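Local coordinates for protein putative acyl-CoA dehydrogenase (Burkholderia xenovorans, PDB 5JSC) that belongs to the acyl-CoA dehydrogenase family of flavoproteins and binds flavin-adenine dinucleotide, at residues Arg262-Ala276 with Leu371-Gly383. Numbering follows the deposited sequence.
With FAD (flavin-adenine dinucleotide), chain M; EDO (1,2-ethanediol), chain O.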
loop_
_atom_site.group_PDB
_atom_site.type_symbol
_atom_site.label_atom_id
_atom_site.label_comp_id
_atom_site.label_asym_id
_atom_site.label_seq_id
_atom_site.Cartn_x
_atom_site.Cartn_y
_atom_site.Cartn_z
ATOM N N ARG C 262 8.376 2.886 -24.779
ATOM C CA ARG C 262 7.883 2.648 -23.421
ATOM C C ARG C 262 7.725 3.955 -22.650
ATOM O O ARG C 262 6.760 4.118 -21.897
ATOM C CB ARG C 262 8.794 1.679 -22.660
ATOM C CG ARG C 262 8.440 0.201 -22.886
ATOM C CD ARG C 262 9.503 -0.719 -22.310
ATOM N NE ARG C 262 9.209 -2.112 -22.618
ATOM C CZ ARG C 262 10.067 -3.113 -22.447
ATOM N NH1 ARG C 262 11.290 -2.865 -21.989
ATOM N NH2 ARG C 262 9.706 -4.356 -22.742
ATOM N N THR C 263 8.646 4.910 -22.828
ATOM C CA THR C 263 8.467 6.186 -22.138
ATOM C C THR C 263 7.216 6.909 -22.632
ATOM O O THR C 263 6.546 7.606 -21.855
ATOM C CB THR C 263 9.708 7.065 -22.316
ATOM O OG1 THR C 263 10.876 6.292 -22.015
ATOM C CG2 THR C 263 9.669 8.269 -21.374
ATOM N N SER C 264 6.865 6.726 -23.908
ATOM C CA SER C 264 5.641 7.323 -24.426
ATOM C C SER C 264 4.390 6.667 -23.846
ATOM O O SER C 264 3.366 7.341 -23.718
ATOM C CB SER C 264 5.635 7.269 -25.966
ATOM O OG SER C 264 5.122 6.041 -26.468
ATOM N N VAL C 265 4.445 5.370 -23.492
ATOM C CA VAL C 265 3.321 4.752 -22.783
ATOM C C VAL C 265 3.181 5.366 -21.405
ATOM O O VAL C 265 2.065 5.592 -20.917
ATOM C CB VAL C 265 3.500 3.223 -22.670
ATOM C CG1 VAL C 265 2.366 2.590 -21.831
ATOM C CG2 VAL C 265 3.541 2.594 -24.041
ATOM N N ALA C 266 4.312 5.618 -20.745
ATOM C CA ALA C 266 4.283 6.339 -19.479
ATOM C C ALA C 266 3.644 7.706 -19.649
ATOM O O ALA C 266 2.849 8.135 -18.804
ATOM C CB ALA C 266 5.697 6.465 -18.920
ATOM N N ALA C 267 3.967 8.397 -20.746
ATOM C CA ALA C 267 3.389 9.716 -20.988
ATOM C C ALA C 267 1.880 9.633 -21.213
ATOM O O ALA C 267 1.125 10.478 -20.716
ATOM C CB ALA C 267 4.087 10.375 -22.179
ATOM N N ALA C 268 1.419 8.626 -21.960
ATOM C CA ALA C 268 -0.024 8.466 -22.141
ATOM C C ALA C 268 -0.711 8.200 -20.809
ATOM O O ALA C 268 -1.764 8.783 -20.519
ATOM C CB ALA C 268 -0.329 7.342 -23.132
ATOM N N SER C 269 -0.123 7.330 -19.982
ATOM C CA SER C 269 -0.664 7.066 -18.649
ATOM C C SER C 269 -0.809 8.358 -17.862
ATOM O O SER C 269 -1.838 8.609 -17.219
ATOM C CB SER C 269 0.260 6.111 -17.888
ATOM O OG SER C 269 0.405 4.872 -18.548
ATOM N N LEU C 270 0.231 9.184 -17.905
ATOM C CA LEU C 270 0.229 10.468 -17.222
ATOM C C LEU C 270 -0.890 11.367 -17.732
ATOM O O LEU C 270 -1.560 12.038 -16.940
ATOM C CB LEU C 270 1.598 11.123 -17.423
ATOM C CG LEU C 270 1.779 12.585 -17.032
ATOM C CD1 LEU C 270 1.543 12.763 -15.539
ATOM C CD2 LEU C 270 3.196 13.040 -17.414
ATOM N N GLY C 271 -1.093 11.407 -19.053
ATOM C CA GLY C 271 -2.185 12.206 -19.601
ATOM C C GLY C 271 -3.551 11.746 -19.121
ATOM O O GLY C 271 -4.399 12.560 -18.743
ATOM N N PHE C 272 -3.790 10.428 -19.142
ATOM C CA PHE C 272 -5.029 9.901 -18.576
ATOM C C PHE C 272 -5.174 10.311 -17.111
ATOM O O PHE C 272 -6.261 10.719 -16.675
ATOM C CB PHE C 272 -5.066 8.376 -18.709
ATOM C CG PHE C 272 -5.205 7.879 -20.131
ATOM C CD1 PHE C 272 -6.149 8.431 -21.000
ATOM C CD2 PHE C 272 -4.395 6.843 -20.595
ATOM C CE1 PHE C 272 -6.276 7.964 -22.299
ATOM C CE2 PHE C 272 -4.521 6.371 -21.898
ATOM C CZ PHE C 272 -5.458 6.936 -22.754
ATOM N N ALA C 273 -4.087 10.215 -16.334
ATOM C CA ALA C 273 -4.134 10.620 -14.928
ATOM C C ALA C 273 -4.462 12.103 -14.784
ATOM O O ALA C 273 -5.242 12.492 -13.901
ATOM C CB ALA C 273 -2.813 10.288 -14.232
ATOM N N ARG C 274 -3.871 12.956 -15.628
ATOM C CA ARG C 274 -4.177 14.380 -15.525
ATOM C C ARG C 274 -5.644 14.653 -15.818
ATOM O O ARG C 274 -6.256 15.532 -15.196
ATOM C CB ARG C 274 -3.292 15.191 -16.473
ATOM C CG ARG C 274 -1.831 15.250 -16.059
ATOM C CD ARG C 274 -1.145 16.404 -16.774
ATOM N NE ARG C 274 0.312 16.435 -16.609
ATOM C CZ ARG C 274 0.949 16.948 -15.558
ATOM N NH1 ARG C 274 0.263 17.436 -14.536
ATOM N NH2 ARG C 274 2.282 16.963 -15.523
ATOM N N HIS C 275 -6.229 13.921 -16.769
ATOM C CA HIS C 275 -7.661 14.075 -17.017
ATOM C C HIS C 275 -8.459 13.700 -15.773
ATOM O O HIS C 275 -9.365 14.433 -15.356
ATOM C CB HIS C 275 -8.068 13.225 -18.224
ATOM C CG HIS C 275 -9.441 13.516 -18.742
ATOM N ND1 HIS C 275 -9.963 12.883 -19.851
ATOM C CD2 HIS C 275 -10.405 14.360 -18.303
ATOM C CE1 HIS C 275 -11.186 13.334 -20.078
ATOM N NE2 HIS C 275 -11.475 14.236 -19.160
ATOM N N ALA C 276 -8.111 12.574 -15.140
ATOM C CA ALA C 276 -8.812 12.166 -13.921
ATOM C C ALA C 276 -8.636 13.196 -12.811
ATOM O O ALA C 276 -9.573 13.463 -12.045
ATOM C CB ALA C 276 -8.305 10.794 -13.463
ATOM N N LEU C 371 -12.021 6.438 -18.277
ATOM C CA LEU C 371 -10.617 6.338 -17.890
ATOM C C LEU C 371 -10.343 5.051 -17.121
ATOM O O LEU C 371 -9.274 4.449 -17.272
ATOM C CB LEU C 371 -10.214 7.558 -17.067
ATOM C CG LEU C 371 -10.145 8.857 -17.878
ATOM C CD1 LEU C 371 -10.174 10.070 -16.954
ATOM C CD2 LEU C 371 -8.888 8.885 -18.747
ATOM N N TYR C 372 -11.298 4.622 -16.289
ATOM C CA TYR C 372 -11.155 3.370 -15.555
ATOM C C TYR C 372 -10.991 2.189 -16.505
ATOM O O TYR C 372 -10.225 1.253 -16.226
ATOM C CB TYR C 372 -12.371 3.185 -14.645
ATOM C CG TYR C 372 -12.394 1.885 -13.868
ATOM C CD1 TYR C 372 -11.627 1.721 -12.712
ATOM C CD2 TYR C 372 -13.207 0.825 -14.278
ATOM C CE1 TYR C 372 -11.668 0.517 -11.977
ATOM C CE2 TYR C 372 -13.263 -0.362 -13.553
ATOM C CZ TYR C 372 -12.485 -0.515 -12.413
ATOM O OH TYR C 372 -12.532 -1.694 -11.703
ATOM N N ARG C 373 -11.698 2.212 -17.636
ATOM C CA ARG C 373 -11.500 1.171 -18.644
ATOM C C ARG C 373 -10.222 1.388 -19.443
ATOM O O ARG C 373 -9.498 0.428 -19.727
ATOM C CB ARG C 373 -12.711 1.098 -19.572
ATOM C CG ARG C 373 -13.956 0.605 -18.825
ATOM C CD ARG C 373 -15.120 0.314 -19.750
ATOM N NE ARG C 373 -15.803 1.539 -20.108
ATOM C CZ ARG C 373 -15.711 2.131 -21.289
ATOM N NH1 ARG C 373 -14.978 1.592 -22.259
ATOM N NH2 ARG C 373 -16.372 3.259 -21.505
ATOM N N GLU C 374 -9.923 2.639 -19.793
ATOM C CA GLU C 374 -8.810 2.919 -20.694
ATOM C C GLU C 374 -7.464 2.561 -20.070
ATOM O O GLU C 374 -6.559 2.080 -20.764
ATOM C CB GLU C 374 -8.833 4.397 -21.076
ATOM C CG GLU C 374 -7.869 4.750 -22.180
ATOM C CD GLU C 374 -8.412 4.367 -23.541
ATOM O OE1 GLU C 374 -9.497 4.868 -23.912
ATOM O OE2 GLU C 374 -7.768 3.554 -24.230
ATOM N N ILE C 375 -7.291 2.812 -18.770
ATOM C CA ILE C 375 -5.947 2.709 -18.210
ATOM C C ILE C 375 -5.494 1.263 -18.055
ATOM O O ILE C 375 -4.285 1.000 -18.059
ATOM C CB ILE C 375 -5.870 3.457 -16.862
ATOM C CG1 ILE C 375 -4.414 3.603 -16.389
ATOM C CG2 ILE C 375 -6.741 2.779 -15.792
ATOM C CD1 ILE C 375 -3.524 4.388 -17.355
ATOM N N ARG C 376 -6.425 0.311 -17.943
ATOM C CA ARG C 376 -6.044 -1.005 -17.435
ATOM C C ARG C 376 -5.032 -1.691 -18.346
ATOM O O ARG C 376 -4.079 -2.317 -17.859
ATOM C CB ARG C 376 -7.286 -1.880 -17.241
ATOM C CG ARG C 376 -7.013 -3.179 -16.478
ATOM C CD ARG C 376 -6.361 -2.884 -15.138
ATOM N NE ARG C 376 -5.892 -4.050 -14.387
ATOM C CZ ARG C 376 -4.706 -4.626 -14.587
ATOM N NH1 ARG C 376 -3.918 -4.190 -15.570
ATOM N NH2 ARG C 376 -4.305 -5.652 -13.836
ATOM N N ALA C 377 -5.187 -1.542 -19.670
ATOM C CA ALA C 377 -4.275 -2.211 -20.592
ATOM C C ALA C 377 -2.868 -1.629 -20.572
ATOM O O ALA C 377 -1.928 -2.327 -20.960
ATOM C CB ALA C 377 -4.810 -2.151 -22.026
ATOM N N LEU C 378 -2.692 -0.376 -20.138
ATOM C CA LEU C 378 -1.360 0.223 -20.213
ATOM C C LEU C 378 -0.404 -0.382 -19.197
ATOM O O LEU C 378 0.808 -0.189 -19.319
ATOM C CB LEU C 378 -1.430 1.743 -20.031
ATOM C CG LEU C 378 -1.831 2.531 -21.292
ATOM C CD1 LEU C 378 -3.287 2.300 -21.701
ATOM C CD2 LEU C 378 -1.555 4.019 -21.142
ATOM N N ARG C 379 -0.921 -1.115 -18.208
ATOM C CA ARG C 379 -0.086 -1.866 -17.286
ATOM C C ARG C 379 0.321 -3.215 -17.859
ATOM O O ARG C 379 1.061 -3.956 -17.203
ATOM C CB ARG C 379 -0.834 -2.043 -15.955
ATOM C CG ARG C 379 -1.101 -0.699 -15.247
ATOM C CD ARG C 379 -2.174 -0.830 -14.180
ATOM N NE ARG C 379 -1.849 -1.915 -13.251
ATOM C CZ ARG C 379 -2.748 -2.554 -12.505
ATOM N NH1 ARG C 379 -4.028 -2.207 -12.577
ATOM N NH2 ARG C 379 -2.363 -3.535 -11.688
ATOM N N ILE C 380 -0.119 -3.524 -19.080
ATOM C CA ILE C 380 0.092 -4.825 -19.702
ATOM C C ILE C 380 0.871 -4.703 -21.006
ATOM O O ILE C 380 1.874 -5.403 -21.211
ATOM C CB ILE C 380 -1.251 -5.560 -19.930
ATOM C CG1 ILE C 380 -1.915 -5.850 -18.578
ATOM C CG2 ILE C 380 -1.041 -6.854 -20.718
ATOM C CD1 ILE C 380 -3.394 -6.161 -18.661
ATOM N N TYR C 381 0.457 -3.784 -21.886
ATOM C CA TYR C 381 1.129 -3.736 -23.172
ATOM C C TYR C 381 2.438 -2.941 -23.083
ATOM O O TYR C 381 2.705 -2.230 -22.111
ATOM C CB TYR C 381 0.184 -3.209 -24.265
ATOM C CG TYR C 381 -0.308 -1.761 -24.284
ATOM C CD1 TYR C 381 0.573 -0.684 -24.238
ATOM C CD2 TYR C 381 -1.666 -1.478 -24.479
ATOM C CE1 TYR C 381 0.111 0.630 -24.320
ATOM C CE2 TYR C 381 -2.130 -0.165 -24.574
ATOM C CZ TYR C 381 -1.232 0.882 -24.498
ATOM O OH TYR C 381 -1.662 2.191 -24.608
ATOM N N GLU C 382 3.264 -3.107 -24.127
ATOM C CA GLU C 382 4.668 -2.669 -24.176
ATOM C C GLU C 382 5.457 -3.185 -22.968
ATOM O O GLU C 382 6.420 -2.563 -22.515
ATOM C CB GLU C 382 4.795 -1.138 -24.340
ATOM C CG GLU C 382 4.313 -0.610 -25.730
ATOM C CD GLU C 382 5.047 0.640 -26.229
ATOM O OE1 GLU C 382 6.254 0.796 -25.939
ATOM O OE2 GLU C 382 4.409 1.474 -26.925
ATOM N N GLY C 383 5.078 -4.362 -22.466
ATOM C CA GLY C 383 5.769 -4.983 -21.348
ATOM C C GLY C 383 5.024 -4.797 -20.038
ATOM O O GLY C 383 4.880 -3.665 -19.568
HETATM P PA FAD M . 1.880 -13.364 -20.442
HETATM O O1A FAD M . 3.173 -13.283 -21.162
HETATM O O2A FAD M . 1.217 -14.740 -20.348
HETATM O O5B FAD M . 2.094 -12.765 -18.987
HETATM C C5B FAD M . 1.018 -12.822 -18.030
HETATM C C4B FAD M . 1.481 -12.029 -16.836
HETATM O O4B FAD M . 2.615 -12.691 -16.248
HETATM C C3B FAD M . 2.016 -10.638 -17.146
HETATM O O3B FAD M . 0.982 -9.674 -17.363
HETATM C C2B FAD M . 2.872 -10.349 -15.911
HETATM O O2B FAD M . 2.050 -9.866 -14.847
HETATM C C1B FAD M . 3.406 -11.748 -15.553
HETATM N N9A FAD M . 4.801 -11.994 -15.900
HETATM C C8A FAD M . 5.371 -11.932 -17.145
HETATM N N7A FAD M . 6.630 -12.293 -17.174
HETATM C C5A FAD M . 6.913 -12.614 -15.852
HETATM C C6A FAD M . 8.078 -13.083 -15.220
HETATM N N6A FAD M . 9.235 -13.298 -15.855
HETATM N N1A FAD M . 8.023 -13.315 -13.888
HETATM C C2A FAD M . 6.873 -13.077 -13.242
HETATM N N3A FAD M . 5.711 -12.634 -13.735
HETATM C C4A FAD M . 5.796 -12.426 -15.056
HETATM N N1 FAD M . 1.516 -6.841 -28.743
HETATM C C2 FAD M . 2.118 -6.596 -29.949
HETATM O O2 FAD M . 3.007 -7.338 -30.403
HETATM N N3 FAD M . 1.729 -5.513 -30.691
HETATM C C4 FAD M . 0.754 -4.600 -30.339
HETATM O O4 FAD M . 0.420 -3.713 -31.119
HETATM C C4X FAD M . 0.146 -4.841 -29.063
HETATM N N5 FAD M . -0.829 -4.060 -28.689
HETATM C C5X FAD M . -1.549 -4.412 -27.558
HETATM C C6 FAD M . -2.689 -3.678 -27.237
HETATM C C7 FAD M . -3.506 -4.049 -26.176
HETATM C C7M FAD M . -4.755 -3.255 -25.891
HETATM C C8 FAD M . -3.162 -5.172 -25.398
HETATM C C8M FAD M . -4.024 -5.612 -24.240
HETATM C C9 FAD M . -2.013 -5.893 -25.705
HETATM C C9A FAD M . -1.209 -5.529 -26.781
HETATM N N10 FAD M . -0.096 -6.300 -27.179
HETATM C C10 FAD M . 0.584 -5.999 -28.334
HETATM C "C1'" FAD M . 0.231 -7.520 -26.429
HETATM C "C2'" FAD M . 0.974 -7.249 -25.125
HETATM O "O2'" FAD M . 2.303 -6.797 -25.381
HETATM C "C3'" FAD M . 1.024 -8.533 -24.299
HETATM O "O3'" FAD M . -0.314 -8.779 -23.891
HETATM C "C4'" FAD M . 1.932 -8.449 -23.074
HETATM O "O4'" FAD M . 3.296 -8.442 -23.502
HETATM C "C5'" FAD M . 1.692 -9.596 -22.113
HETATM O "O5'" FAD M . 1.869 -10.828 -22.841
HETATM P P FAD M . 0.715 -11.953 -22.637
HETATM O O1P FAD M . -0.640 -11.376 -22.858
HETATM O O2P FAD M . 1.051 -13.142 -23.484
HETATM O O3P FAD M . 0.834 -12.363 -21.101
HETATM C C1 EDO O . 4.639 17.590 -18.229
HETATM O O1 EDO O . 3.788 16.501 -17.876
HETATM C C2 EDO O . 4.012 18.391 -19.359
HETATM O O2 EDO O . 2.612 18.553 -19.120
#
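Over one face of the Phe272 ring lies CG of Glu374, 3.7 Å from the ring centroid, while CD2 of Leu378 meets the ring's edge in its plane. Glu374 suits this place because its aliphatic carbons can make a CH-pi contact; the chain bends at chi2, the carboxylate plane lies 13° from that of the ring, and OE2 is hydrogen-bonded to His226 NE2. Leu371 divides its branches: CD2 reaches Phe272 CD1 at 3.6 Å, and CD1 sits over a face of the His275 imidazole and beside Ala276, whose small side chain lets the leucine come close to the helix backbone. At the middle, Leu378 CD2 packs against Phe272, Ala268 and Ser269. The serine tolerates this apolar neighbour because its OG is turned back to its own helix, giving a 3.0 Å bond to Val265 O; Ser269 N reaches that carbonyl from the opposite face. Val265 CG2 lies in plane at the edge of the Tyr381 ring and also packs against the Glu382 side chain, which crosses it obliquely; CG1 comes within 3.9 Å of Tyr381 CE1. Tyr381 in turn packs against the flavin, its CD2 3.6 Å from FAD C7. Beyond it the extended Arg262 slides past Glu382, and NE donates to Glu382 O at 2.8 Å, a bent bond (144°) with the donor tilted from the carbonyl plane. Gly383, with positive phi and no side chain, leaves room for this guanidinium. Helix 262-276 runs nearly antiparallel (167°) to helix 371-376; across the whole contact Leu371, Phe272, Glu382 and Val265 bury the most surface, followed by Leu378. The pairing belongs to the C-terminal helical domain of the acyl-CoA dehydrogenase fold, where Ile380 and Tyr381 line the FAD pocket.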